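Local atomic coordinates of heme-binding protein A / AI-2 binding protein A (Helicobacter pylori SS1, PDB entry 6OFQ), a protein that probably captures peptides in the periplasm as the substrate-binding component of an ABC transporter, and binds the peptide STSA. Residues 38-43 / 245-250; 63-68 / 78-83; 332-337 / 350-355; 373-378 / 420-425. One frame throughout, in Å; residues are numbered along the deposited sequence.

Interaction 1. Residues 38-43 / 245-250; sequences GADGSS and VRTIPN
Thr247 turns its side chain toward the loop 38-43 and meets it with both branches. Its methyl CG2 lies anti to the backbone N while OG1 stands beside that N (chi1 -59°), which directs the methyl to the start of the loop and the hydroxyl to Asp40. Thr247 CG2 rests 3.8 Å from Gly38 O and 3.9 Å from Ala39 CA; Thr247 OG1 lies 3.5 Å from Asp40 CA, and the Asp40 and Thr247 side chains cross at about a right angle. No direct hydrogen bond links the segments. A water 2.8 Å from both Thr247 OG1 and Val245 O reaches Asp40 OD1 only weakly, at 3.4 Å, so the link through it is tenuous. The Asp40 carboxylate has its stronger partners elsewhere, since OD2 accepts from Asp222 N and Trp219 NE1. At the other end of the contact, Gly38 passes close to Pro249, whose CA makes a CA-H...O contact of 3.4 Å with Gly38 O (146° at the hydrogen). Gly38 CA also approaches Ile248 O to 3.8 Å. The contact lies where two neighbouring strands of a mixed sheet end: 32-37 and 242-247 run parallel, and the loop toward helix 52-61 leaves one as the other gives way to helix 251-259, N-capped by Asn250. Arg37, at the end of strand 32-37, donates its NE to Thr247 OG1.

Interaction 2. Residues 63-68 / 78-83; sequences DTLVQF and ALATSW
Val66 holds CG1 anti to its carbonyl carbon (chi1 -53°), and Trp83 swings its indole between its own backbone N and carbonyl carbon (chi1 49°); together these torsions lay the methyl over one face of the ring. CG1 of Val66 sits 3.9 Å from the centroid of the Trp83 six-membered ring, 19° off the normal, which places it over the face in a CH-pi contact. The remaining grip is mostly backbone. Leu79 N donates to Thr64 O at 3.0 Å, in the carbonyl plane and nearly straight. Leu65 O takes a good bond from Ala80 N at 2.9 Å, received on a lone pair, and a weak one from Ala78 N at 3.3 Å. Ala78 points its methyl toward segment 63-68, where CB lies 3.2 Å from Thr64 O and 3.3 Å from Gln67 OE1; the amide nitrogen of that glutamine bonds Glu76. The side chain of Asp63 meets Leu79 through CB, 3.7 Å from Leu79 CG, while its OD2 bonds Thr211 and Trp234. The geometry thus separates two roles in this beta hairpin: consecutive carbonyls of Thr64 and Leu65 satisfy buried N-H groups where the pairing is irregular, while the Val66-Trp83 pair adds apolar contact beside the bonds.

Interaction 3. Residues 332-337 / 350-355; sequences AQKMVN and IKPYEY
A short strand and the loop returning past it, on the way to helix 357-366, form this small apolar surface contact, in which Val336 is the central residue. Val336 CG1, anti to the backbone N (chi1 -179°), lies 3.8 Å from Ile350 CG2 and 3.7 Å from Ile350 O, the two side chains sliding past each other in opposite directions. The other methyl, Val336 CG2, turns to the proline ring and stops 4.0 Å from Pro352 CB. That same ring carbon is met from the strand by Lys334, whose CD comes within 4.2 Å of Pro352 CB where the side chains cross at about a right angle, and whose NZ forms a salt bridge with Asp321. At the far end Asn337 sets OD1 3.3 Å from Ile350 CD1, a polar atom against a methyl, while its ND2 donates to Asn347 O. No hydrogen bond crosses between the segments, so van der Waals packing, mostly apolar, joins them. Strand 332-334 pairs antiparallel with strand 497-510, whose Tyr502 hydroxyl bonds both Val336 N and Asn337 O. Gln488 and His492 of helix 477-494 touch Ile350, and the Tyr353 side chain packs on Leu312 and Asn315 of helix 308-317.

Interaction 4. Residues 373-378 / 420-425; sequences FKTTIF and EHEMAF
Ile377 pairs with Met423 and Phe378 with Ala424 in parallel, on the evidence of the backbone hydrogen bonds: Phe378 N donates to Met423 O at 2.9 Å (162° at the hydrogen), and Met423 N to Thr376 O at 3.3 Å. A weak bond from Phe425 N to Phe378 O continues the pattern, and the axes of strands 373-378 and 423-425 differ in direction by 18°. CA-H...O contacts from Ile377 CA to Met423 O and from Ala424 CA to Phe378 O accompany them.

The polar side-chain part lies before the paired region. Thr375 OG1 stands anti to the backbone N (chi1 -168°) and donates to Glu422 OE1 at 2.7 Å, striking the carboxylate from above its plane rather than within it. Two waters hold the same group: one donates to OE1 of Glu422 and to Lys374 O, the other donates to Glu422 OE2 and also bonds Thr376 OG1. The carboxylate is thus gripped through both oxygens, which should restrict its rotation.

Apolar contacts divide between the two faces. On the face of Ile377 and Met423, the bent end of the methionine brings CE 4.0 Å from Ile377 CB, and Ile377 CD1 reaches Phe425 CE2 at 3.8 Å. On the other, Phe378 CB packs on Ala424 CB, while His421 CB lies over the Phe378 ring, 4.0 Å from its centroid, in a CH-pi contact.

Strand 373-380 lies between 400-407 and 423-429, both parallel to it. Helix 386-396 covers the face of Ile377 and Met423 through Ile391 and Leu395, and helix 409-417 the face of Phe378 and Ala424 through Thr416.

Overall arrangement
Interactions 2 and 4 are buried, interaction 1 is partly so, and interaction 3 lies at the surface. The chemistry differs as well: both buried contacts rest on backbone hydrogen bonds with a CH-pi contact beside them, irregular in the hairpin of interaction 2 and a parallel strand pair in interaction 4. Neither interaction 1 nor interaction 3 has a direct hydrogen bond between its segments; a water that reaches one side only weakly lies between the first pair, and mostly apolar packing makes the second. Interactions 3 and 4 reach the same mixed sheet, their centres about 22 Å apart, whereas interactions 1 and 2 belong to two other sheets. Interaction 2 lies across the chain's centre from both, about 41 Å between centres from interaction 4.

Interaction 1. Residues 38-43 / 245-250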
loop_
_atom_site.group_PDB
_atom_site.type_symbol
_atom_site.label_atom_id
_atom_site.label_comp_id
_atom_site.label_asym_id
_atom_site.label_seq_id
_atom_site.Cartn_x
_atom_site.Cartn_y
_atom_site.Cartn_z
ATOM N N GLY A 38 2.291 11.852 8.391
ATOM C CA GLY A 38 1.058 12.596 8.531
ATOM C C GLY A 38 -0.089 11.970 9.247
ATOM O O GLY A 38 -0.910 12.683 9.818
ATOM N N ALA A 39 -0.215 10.647 9.269
ATOM C CA ALA A 39 -1.337 9.912 9.888
ATOM C C ALA A 39 -0.800 8.630 10.486
ATOM O O ALA A 39 0.036 7.934 9.905
ATOM C CB ALA A 39 -2.393 9.633 8.861
ATOM N N ASP A 40 -1.350 8.325 11.642
ATOM C CA ASP A 40 -0.950 7.120 12.379
ATOM C C ASP A 40 -1.392 5.842 11.655
ATOM O O ASP A 40 -2.271 5.848 10.843
ATOM C CB ASP A 40 -1.583 7.174 13.765
ATOM C CG ASP A 40 -0.965 6.240 14.784
ATOM O OD1 ASP A 40 0.127 5.675 14.556
ATOM O OD2 ASP A 40 -1.654 6.087 15.835
ATOM N N GLY A 41 -0.708 4.767 12.026
ATOM C CA GLY A 41 -1.211 3.432 11.667
ATOM C C GLY A 41 -2.548 3.135 12.327
ATOM O O GLY A 41 -2.951 3.775 13.317
ATOM N N SER A 42 -3.223 2.117 11.794
ATOM C CA SER A 42 -4.540 1.714 12.238
ATOM C C SER A 42 -4.542 0.346 12.929
ATOM O O SER A 42 -5.557 -0.012 13.546
ATOM C CB SER A 42 -5.518 1.716 11.046
ATOM O OG SER A 42 -5.799 3.049 10.619
ATOM N N SER A 43 -3.441 -0.389 12.884
ATOM C CA SER A 43 -3.389 -1.713 13.514
ATOM C C SER A 43 -1.900 -2.063 13.628
ATOM O O SER A 43 -1.055 -1.529 12.848
ATOM C CB SER A 43 -4.142 -2.763 12.693
ATOM O OG SER A 43 -4.216 -4.015 13.416
ATOM N N VAL A 245 8.558 6.710 15.506
ATOM C CA VAL A 245 7.702 7.020 14.372
ATOM C C VAL A 245 6.644 7.985 14.900
ATOM O O VAL A 245 5.725 7.550 15.611
ATOM C CB VAL A 245 7.059 5.751 13.772
ATOM C CG1 VAL A 245 6.128 6.104 12.604
ATOM C CG2 VAL A 245 8.134 4.784 13.321
ATOM N N ARG A 246 6.812 9.268 14.554
ATOM C CA ARG A 246 5.911 10.302 15.015
ATOM C C ARG A 246 4.843 10.611 13.986
ATOM O O ARG A 246 5.052 10.627 12.769
ATOM C CB ARG A 246 6.700 11.582 15.284
ATOM C CG ARG A 246 7.641 11.456 16.485
ATOM C CD ARG A 246 8.226 12.756 17.048
ATOM N NE ARG A 246 7.141 13.663 17.382
ATOM C CZ ARG A 246 7.264 14.987 17.515
ATOM N NH1 ARG A 246 8.442 15.545 17.417
ATOM N NH2 ARG A 246 6.168 15.735 17.738
ATOM N N THR A 247 3.661 10.915 14.509
ATOM C CA THR A 247 2.566 11.488 13.738
ATOM C C THR A 247 2.465 12.982 13.952
ATOM O O THR A 247 2.211 13.394 15.070
ATOM C CB THR A 247 1.234 10.799 14.041
ATOM O OG1 THR A 247 1.302 9.375 13.756
ATOM C CG2 THR A 247 0.096 11.373 13.204
ATOM N N ILE A 248 2.721 13.766 12.913
ATOM C CA ILE A 248 2.636 15.250 12.939
ATOM C C ILE A 248 1.781 15.563 11.735
ATOM O O ILE A 248 2.220 15.558 10.589
ATOM C CB ILE A 248 4.032 15.882 12.748
ATOM C CG1 ILE A 248 4.932 15.446 13.889
ATOM C CG2 ILE A 248 3.932 17.414 12.684
ATOM C CD1 ILE A 248 6.342 15.960 13.839
ATOM N N PRO A 249 0.494 15.847 11.977
ATOM C CA PRO A 249 -0.447 15.871 10.870
ATOM C C PRO A 249 -0.301 16.998 9.885
ATOM O O PRO A 249 -0.496 16.811 8.674
ATOM C CB PRO A 249 -1.844 15.900 11.537
ATOM C CG PRO A 249 -1.597 15.400 12.906
ATOM C CD PRO A 249 -0.167 15.670 13.265
ATOM N N ASN A 250 0.156 18.133 10.392
ATOM C CA ASN A 250 0.338 19.283 9.510
ATOM C C ASN A 250 1.684 19.215 8.811
ATOM O O ASN A 250 2.743 19.145 9.448
ATOM C CB ASN A 250 0.191 20.606 10.294
ATOM C CG ASN A 250 0.312 21.796 9.372
ATOM O OD1 ASN A 250 1.353 22.131 8.857
ATOM N ND2 ASN A 250 -0.818 22.457 9.125
HETATM O O HOH W 1 3.035 7.453 14.816
#

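Interaction 2. Residues 63-68 / 78-83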
loop_
_atom_site.group_PDB
_atom_site.type_symbol
_atom_site.label_atom_id
_atom_site.label_comp_id
_atom_site.label_asym_id
_atom_site.label_seq_id
_atom_site.Cartn_x
_atom_site.Cartn_y
_atom_site.Cartn_z
ATOM N N ASP A 63 8.364 -10.425 9.549
ATOM C CA ASP A 63 8.819 -10.978 8.294
ATOM C C ASP A 63 7.785 -11.805 7.601
ATOM O O ASP A 63 6.774 -12.237 8.164
ATOM C CB ASP A 63 10.036 -11.853 8.514
ATOM C CG ASP A 63 11.203 -11.048 9.039
ATOM O OD1 ASP A 63 11.575 -10.020 8.412
ATOM O OD2 ASP A 63 11.785 -11.407 10.088
ATOM N N THR A 64 8.109 -12.021 6.325
ATOM C CA THR A 64 7.327 -12.826 5.400
ATOM C C THR A 64 8.164 -14.050 4.949
ATOM O O THR A 64 9.343 -14.155 5.279
ATOM C CB THR A 64 6.853 -11.976 4.197
ATOM O OG1 THR A 64 7.878 -11.055 3.826
ATOM C CG2 THR A 64 5.578 -11.165 4.537
ATOM N N LEU A 65 7.560 -14.924 4.137
ATOM C CA LEU A 65 8.316 -16.099 3.634
ATOM C C LEU A 65 9.477 -15.725 2.701
ATOM O O LEU A 65 10.595 -16.260 2.765
ATOM C CB LEU A 65 7.380 -17.067 2.943
ATOM C CG LEU A 65 6.403 -17.814 3.863
ATOM C CD1 LEU A 65 5.475 -18.618 2.963
ATOM C CD2 LEU A 65 7.163 -18.819 4.742
ATOM N N VAL A 66 9.189 -14.764 1.828
ATOM C CA VAL A 66 10.150 -14.121 0.953
ATOM C C VAL A 66 10.094 -12.629 1.162
ATOM O O VAL A 66 9.082 -12.167 1.713
ATOM C CB VAL A 66 9.905 -14.480 -0.544
ATOM C CG1 VAL A 66 9.865 -16.016 -0.692
ATOM C CG2 VAL A 66 8.627 -13.842 -1.092
ATOM N N GLN A 67 11.108 -11.863 0.815
ATOM C CA GLN A 67 11.072 -10.441 1.018
ATOM C C GLN A 67 11.630 -9.703 -0.167
ATOM O O GLN A 67 12.249 -10.345 -1.045
ATOM C CB GLN A 67 11.799 -10.003 2.279
ATOM C CG GLN A 67 13.291 -10.276 2.248
ATOM C CD GLN A 67 13.964 -10.075 3.590
ATOM O OE1 GLN A 67 13.404 -10.303 4.654
ATOM N NE2 GLN A 67 15.241 -9.744 3.550
ATOM N N PHE A 68 11.568 -8.376 -0.183
ATOM C CA PHE A 68 12.118 -7.581 -1.309
ATOM C C PHE A 68 13.438 -6.993 -0.874
ATOM O O PHE A 68 13.552 -6.324 0.173
ATOM C CB PHE A 68 11.087 -6.540 -1.740
ATOM C CG PHE A 68 9.875 -7.223 -2.276
ATOM C CD1 PHE A 68 9.893 -7.746 -3.570
ATOM C CD2 PHE A 68 8.748 -7.322 -1.520
ATOM C CE1 PHE A 68 8.783 -8.446 -4.028
ATOM C CE2 PHE A 68 7.649 -8.021 -1.979
ATOM C CZ PHE A 68 7.691 -8.642 -3.200
ATOM N N ALA A 78 13.620 -15.005 2.951
ATOM C CA ALA A 78 13.327 -14.387 4.253
ATOM C C ALA A 78 13.072 -15.555 5.195
ATOM O O ALA A 78 14.021 -16.283 5.497
ATOM C CB ALA A 78 12.197 -13.370 4.170
ATOM N N LEU A 79 11.862 -15.713 5.734
ATOM C CA LEU A 79 11.585 -16.818 6.654
ATOM C C LEU A 79 11.686 -18.185 5.952
ATOM O O LEU A 79 11.797 -19.215 6.641
ATOM C CB LEU A 79 10.279 -16.666 7.418
ATOM C CG LEU A 79 10.304 -15.502 8.450
ATOM C CD1 LEU A 79 8.935 -15.351 9.089
ATOM C CD2 LEU A 79 11.378 -15.741 9.531
ATOM N N ALA A 80 11.551 -18.203 4.619
ATOM C CA ALA A 80 11.953 -19.367 3.825
ATOM C C ALA A 80 13.350 -19.075 3.320
ATOM O O ALA A 80 13.651 -18.056 2.667
ATOM C CB ALA A 80 11.028 -19.627 2.637
ATOM N N THR A 81 14.242 -20.057 3.487
ATOM C CA THR A 81 15.611 -19.997 2.946
ATOM C C THR A 81 15.688 -20.377 1.469
ATOM O O THR A 81 16.576 -19.905 0.755
ATOM C CB THR A 81 16.632 -20.842 3.701
ATOM O OG1 THR A 81 16.075 -22.162 3.864
ATOM C CG2 THR A 81 16.848 -20.234 5.137
ATOM N N SER A 82 14.810 -21.282 1.048
ATOM C CA SER A 82 14.765 -21.702 -0.363
ATOM C C SER A 82 13.383 -22.270 -0.676
ATOM O O SER A 82 12.535 -22.460 0.207
ATOM C CB SER A 82 15.844 -22.755 -0.630
ATOM O OG SER A 82 15.464 -23.947 -0.022
ATOM N N TRP A 83 13.174 -22.481 -1.983
ATOM C CA TRP A 83 11.856 -22.961 -2.373
ATOM C C TRP A 83 11.981 -23.591 -3.744
ATOM O O TRP A 83 12.920 -23.333 -4.489
ATOM C CB TRP A 83 10.784 -21.856 -2.416
ATOM C CG TRP A 83 11.181 -20.623 -3.167
ATOM C CD1 TRP A 83 10.966 -20.367 -4.495
ATOM C CD2 TRP A 83 11.872 -19.480 -2.656
ATOM N NE1 TRP A 83 11.485 -19.149 -4.834
ATOM C CE2 TRP A 83 12.027 -18.584 -3.717
ATOM C CE3 TRP A 83 12.346 -19.138 -1.395
ATOM C CZ2 TRP A 83 12.701 -17.385 -3.585
ATOM C CZ3 TRP A 83 13.005 -17.955 -1.276
ATOM C CH2 TRP A 83 13.184 -17.107 -2.348
#

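Interaction 3. Residues 332-337 / 350-355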
loop_
_atom_site.group_PDB
_atom_site.type_symbol
_atom_site.label_atom_id
_atom_site.label_comp_id
_atom_site.label_asym_id
_atom_site.label_seq_id
_atom_site.Cartn_x
_atom_site.Cartn_y
_atom_site.Cartn_z
ATOM N N ALA A 332 5.482 15.414 -10.271
ATOM C CA ALA A 332 4.616 14.298 -10.653
ATOM C C ALA A 332 4.572 14.205 -12.157
ATOM O O ALA A 332 4.882 15.146 -12.860
ATOM C CB ALA A 332 3.214 14.558 -10.137
ATOM N N GLN A 333 4.098 13.087 -12.660
ATOM C CA GLN A 333 3.827 12.863 -14.079
ATOM C C GLN A 333 2.338 12.665 -14.291
ATOM O O GLN A 333 1.681 12.039 -13.439
ATOM C CB GLN A 333 4.651 11.644 -14.575
ATOM C CG GLN A 333 4.408 11.265 -16.024
ATOM C CD GLN A 333 5.340 10.202 -16.625
ATOM O OE1 GLN A 333 6.398 9.930 -16.063
ATOM N NE2 GLN A 333 4.989 9.673 -17.809
ATOM N N LYS A 334 1.757 13.123 -15.385
ATOM C CA LYS A 334 0.347 12.930 -15.673
ATOM C C LYS A 334 0.011 11.439 -15.729
ATOM O O LYS A 334 0.701 10.674 -16.418
ATOM C CB LYS A 334 0.031 13.585 -17.019
ATOM C CG LYS A 334 -1.377 13.358 -17.546
ATOM C CD LYS A 334 -1.802 14.213 -18.739
ATOM C CE LYS A 334 -0.711 14.798 -19.599
ATOM N NZ LYS A 334 -1.329 15.852 -20.447
ATOM N N MET A 335 -1.036 11.036 -15.004
ATOM C CA MET A 335 -1.466 9.647 -15.022
ATOM C C MET A 335 -2.316 9.374 -16.267
ATOM O O MET A 335 -3.169 10.182 -16.674
ATOM C CB MET A 335 -2.211 9.346 -13.733
ATOM C CG MET A 335 -2.714 7.919 -13.577
ATOM S SD MET A 335 -3.533 7.758 -11.969
ATOM C CE MET A 335 -4.091 6.057 -12.032
ATOM N N VAL A 336 -2.039 8.213 -16.880
ATOM C CA VAL A 336 -2.757 7.715 -18.046
ATOM C C VAL A 336 -3.357 6.348 -17.716
ATOM O O VAL A 336 -4.571 6.207 -17.743
ATOM C CB VAL A 336 -1.817 7.620 -19.252
ATOM C CG1 VAL A 336 -2.601 7.134 -20.458
ATOM C CG2 VAL A 336 -1.239 9.020 -19.555
ATOM N N ASN A 337 -2.562 5.349 -17.390
ATOM C CA ASN A 337 -3.008 3.998 -17.003
ATOM C C ASN A 337 -3.100 3.860 -15.495
ATOM O O ASN A 337 -2.582 4.683 -14.719
ATOM C CB ASN A 337 -2.055 2.937 -17.581
ATOM C CG ASN A 337 -1.945 3.051 -19.103
ATOM O OD1 ASN A 337 -2.998 2.958 -19.761
ATOM N ND2 ASN A 337 -0.746 3.337 -19.629
ATOM N N ILE A 350 -1.768 4.385 -25.220
ATOM C CA ILE A 350 -3.006 5.052 -24.870
ATOM C C ILE A 350 -2.752 6.556 -24.706
ATOM O O ILE A 350 -1.768 6.975 -24.091
ATOM C CB ILE A 350 -3.523 4.438 -23.572
ATOM C CG1 ILE A 350 -3.953 2.996 -23.872
ATOM C CG2 ILE A 350 -4.711 5.185 -22.973
ATOM C CD1 ILE A 350 -4.398 2.202 -22.703
ATOM N N LYS A 351 -3.713 7.320 -25.194
ATOM C CA LYS A 351 -3.590 8.769 -25.075
ATOM C C LYS A 351 -4.483 9.218 -23.922
ATOM O O LYS A 351 -5.644 8.785 -23.841
ATOM C CB LYS A 351 -4.054 9.439 -26.357
ATOM C CG LYS A 351 -3.184 9.132 -27.555
ATOM C CD LYS A 351 -3.541 10.099 -28.690
ATOM C CE LYS A 351 -3.885 9.346 -29.962
ATOM N NZ LYS A 351 -2.654 8.712 -30.510
ATOM N N PRO A 352 -3.947 10.094 -23.066
ATOM C CA PRO A 352 -4.787 10.567 -21.965
ATOM C C PRO A 352 -6.005 11.312 -22.518
ATOM O O PRO A 352 -5.926 11.889 -23.604
ATOM C CB PRO A 352 -3.873 11.491 -21.168
ATOM C CG PRO A 352 -2.899 11.937 -22.196
ATOM C CD PRO A 352 -2.633 10.771 -23.060
ATOM N N TYR A 353 -7.053 11.437 -21.723
ATOM C CA TYR A 353 -8.214 12.166 -22.221
ATOM C C TYR A 353 -7.873 13.656 -22.170
ATOM O O TYR A 353 -7.374 14.155 -21.178
ATOM C CB TYR A 353 -9.474 11.893 -21.408
ATOM C CG TYR A 353 -10.097 10.537 -21.725
ATOM C CD1 TYR A 353 -10.626 10.249 -22.986
ATOM C CD2 TYR A 353 -10.170 9.593 -20.759
ATOM C CE1 TYR A 353 -11.235 9.025 -23.231
ATOM C CE2 TYR A 353 -10.699 8.331 -20.989
ATOM C CZ TYR A 353 -11.250 8.060 -22.244
ATOM O OH TYR A 353 -11.846 6.868 -22.630
ATOM N N GLU A 354 -8.242 14.343 -23.227
ATOM C CA GLU A 354 -7.863 15.744 -23.410
ATOM C C GLU A 354 -8.721 16.681 -22.578
ATOM O O GLU A 354 -9.918 16.456 -22.466
ATOM C CB GLU A 354 -8.150 16.110 -24.859
ATOM C CG GLU A 354 -7.190 15.500 -25.870
ATOM C CD GLU A 354 -7.304 16.198 -27.219
ATOM O OE1 GLU A 354 -6.675 15.660 -28.163
ATOM O OE2 GLU A 354 -7.958 17.277 -27.304
ATOM N N TYR A 355 -8.118 17.753 -22.043
ATOM C CA TYR A 355 -8.860 18.764 -21.321
ATOM C C TYR A 355 -9.637 19.514 -22.381
ATOM O O TYR A 355 -9.018 20.112 -23.286
ATOM C CB TYR A 355 -7.900 19.699 -20.597
ATOM C CG TYR A 355 -8.607 20.847 -19.979
ATOM C CD1 TYR A 355 -9.561 20.630 -18.981
ATOM C CD2 TYR A 355 -8.342 22.162 -20.363
ATOM C CE1 TYR A 355 -10.217 21.646 -18.356
ATOM C CE2 TYR A 355 -9.002 23.205 -19.738
ATOM C CZ TYR A 355 -9.952 22.944 -18.772
ATOM O OH TYR A 355 -10.678 23.930 -18.111
#

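Interaction 4. Residues 373-378 / 420-425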
loop_
_atom_site.group_PDB
_atom_site.type_symbol
_atom_site.label_atom_id
_atom_site.label_comp_id
_atom_site.label_asym_id
_atom_site.label_seq_id
_atom_site.Cartn_x
_atom_site.Cartn_y
_atom_site.Cartn_z
ATOM N N PHE A 373 -25.536 18.571 -11.947
ATOM C CA PHE A 373 -26.052 17.853 -10.824
ATOM C C PHE A 373 -25.261 18.203 -9.558
ATOM O O PHE A 373 -24.189 18.792 -9.704
ATOM C CB PHE A 373 -26.200 16.338 -11.043
ATOM C CG PHE A 373 -24.906 15.637 -11.392
ATOM C CD1 PHE A 373 -24.076 15.169 -10.396
ATOM C CD2 PHE A 373 -24.547 15.444 -12.706
ATOM C CE1 PHE A 373 -22.876 14.539 -10.761
ATOM C CE2 PHE A 373 -23.350 14.801 -13.076
ATOM C CZ PHE A 373 -22.512 14.339 -12.088
ATOM N N LYS A 374 -25.738 17.754 -8.412
ATOM C CA LYS A 374 -25.009 17.906 -7.167
ATOM C C LYS A 374 -24.359 16.572 -6.768
ATOM O O LYS A 374 -24.946 15.509 -6.933
ATOM C CB LYS A 374 -25.941 18.387 -6.053
ATOM C CG LYS A 374 -26.529 19.745 -6.415
ATOM C CD LYS A 374 -27.444 20.380 -5.371
ATOM C CE LYS A 374 -27.641 21.814 -5.870
ATOM N NZ LYS A 374 -28.705 22.638 -5.230
ATOM N N THR A 375 -23.162 16.674 -6.195
ATOM C CA THR A 375 -22.429 15.506 -5.707
ATOM C C THR A 375 -21.489 15.878 -4.571
ATOM O O THR A 375 -21.489 17.059 -4.156
ATOM C CB THR A 375 -21.715 14.845 -6.889
ATOM O OG1 THR A 375 -21.223 13.563 -6.487
ATOM C CG2 THR A 375 -20.547 15.664 -7.381
ATOM N N THR A 376 -20.722 14.910 -4.072
ATOM C CA THR A 376 -19.889 15.098 -2.913
ATOM C C THR A 376 -18.549 14.473 -3.256
ATOM O O THR A 376 -18.494 13.497 -4.023
ATOM C CB THR A 376 -20.507 14.412 -1.708
ATOM O OG1 THR A 376 -21.720 15.105 -1.371
ATOM C CG2 THR A 376 -19.638 14.462 -0.496
ATOM N N ILE A 377 -17.473 15.080 -2.804
ATOM C CA ILE A 377 -16.143 14.476 -2.872
ATOM C C ILE A 377 -15.672 14.289 -1.456
ATOM O O ILE A 377 -15.779 15.177 -0.602
ATOM C CB ILE A 377 -15.162 15.318 -3.689
ATOM C CG1 ILE A 377 -13.846 14.547 -3.917
ATOM C CG2 ILE A 377 -14.838 16.671 -3.091
ATOM C CD1 ILE A 377 -12.974 15.192 -4.959
ATOM N N PHE A 378 -15.069 13.143 -1.163
ATOM C CA PHE A 378 -14.407 12.904 0.103
ATOM C C PHE A 378 -12.935 13.216 -0.066
ATOM O O PHE A 378 -12.366 12.851 -1.118
ATOM C CB PHE A 378 -14.464 11.425 0.534
ATOM C CG PHE A 378 -15.757 10.939 1.110
ATOM C CD1 PHE A 378 -16.910 11.668 0.993
ATOM C CD2 PHE A 378 -15.845 9.704 1.719
ATOM C CE1 PHE A 378 -18.113 11.258 1.555
ATOM C CE2 PHE A 378 -17.027 9.315 2.306
ATOM C CZ PHE A 378 -18.166 10.045 2.177
ATOM N N GLU A 420 -19.243 4.557 0.852
ATOM C CA GLU A 420 -20.046 5.703 1.237
ATOM C C GLU A 420 -19.903 6.881 0.284
ATOM O O GLU A 420 -20.789 7.745 0.166
ATOM C CB GLU A 420 -19.734 6.133 2.674
ATOM C CG GLU A 420 -20.187 5.090 3.655
ATOM C CD GLU A 420 -19.980 5.466 5.101
ATOM O OE1 GLU A 420 -19.688 6.634 5.392
ATOM O OE2 GLU A 420 -20.074 4.567 5.950
ATOM N N HIS A 421 -18.737 6.963 -0.381
ATOM C CA HIS A 421 -18.458 8.118 -1.224
ATOM C C HIS A 421 -19.189 8.015 -2.553
ATOM O O HIS A 421 -19.554 6.932 -3.024
ATOM C CB HIS A 421 -16.961 8.148 -1.542
ATOM C CG HIS A 421 -16.423 6.900 -2.142
ATOM N ND1 HIS A 421 -16.354 5.735 -1.409
ATOM C CD2 HIS A 421 -16.040 6.595 -3.410
ATOM C CE1 HIS A 421 -15.919 4.768 -2.189
ATOM N NE2 HIS A 421 -15.698 5.257 -3.384
ATOM N N GLU A 422 -19.235 9.170 -3.216
ATOM C CA GLU A 422 -19.601 9.305 -4.637
ATOM C C GLU A 422 -18.302 9.463 -5.400
ATOM O O GLU A 422 -18.015 8.711 -6.327
ATOM C CB GLU A 422 -20.582 10.465 -4.864
ATOM C CG GLU A 422 -21.957 10.279 -4.231
ATOM C CD GLU A 422 -22.777 11.513 -4.520
ATOM O OE1 GLU A 422 -23.176 11.836 -5.656
ATOM O OE2 GLU A 422 -23.000 12.205 -3.534
ATOM N N MET A 423 -17.570 10.527 -5.120
ATOM C CA MET A 423 -16.188 10.720 -5.566
ATOM C C MET A 423 -15.250 10.745 -4.346
ATOM O O MET A 423 -15.628 11.206 -3.250
ATOM C CB MET A 423 -16.076 12.044 -6.312
ATOM C CG MET A 423 -17.109 12.206 -7.408
ATOM S SD MET A 423 -16.829 13.606 -8.501
ATOM C CE MET A 423 -16.672 14.892 -7.316
ATOM N N ALA A 424 -14.009 10.297 -4.517
ATOM C CA ALA A 424 -13.063 10.348 -3.401
ATOM C C ALA A 424 -11.650 10.287 -3.998
ATOM O O ALA A 424 -11.453 9.613 -5.012
ATOM C CB ALA A 424 -13.291 9.145 -2.502
ATOM N N PHE A 425 -10.715 10.963 -3.376
ATOM C CA PHE A 425 -9.312 10.731 -3.741
ATOM C C PHE A 425 -8.869 9.321 -3.355
ATOM O O PHE A 425 -9.277 8.807 -2.310
ATOM C CB PHE A 425 -8.422 11.777 -3.078
ATOM C CG PHE A 425 -8.575 13.167 -3.617
ATOM C CD1 PHE A 425 -8.069 13.546 -4.824
ATOM C CD2 PHE A 425 -9.335 14.077 -2.963
ATOM C CE1 PHE A 425 -8.159 14.838 -5.301
ATOM C CE2 PHE A 425 -9.481 15.366 -3.428
ATOM C CZ PHE A 425 -8.926 15.727 -4.611
HETATM O O HOH W 2 -25.479 13.204 -5.787
HETATM O O HOH W 3 -23.912 14.486 -2.879
#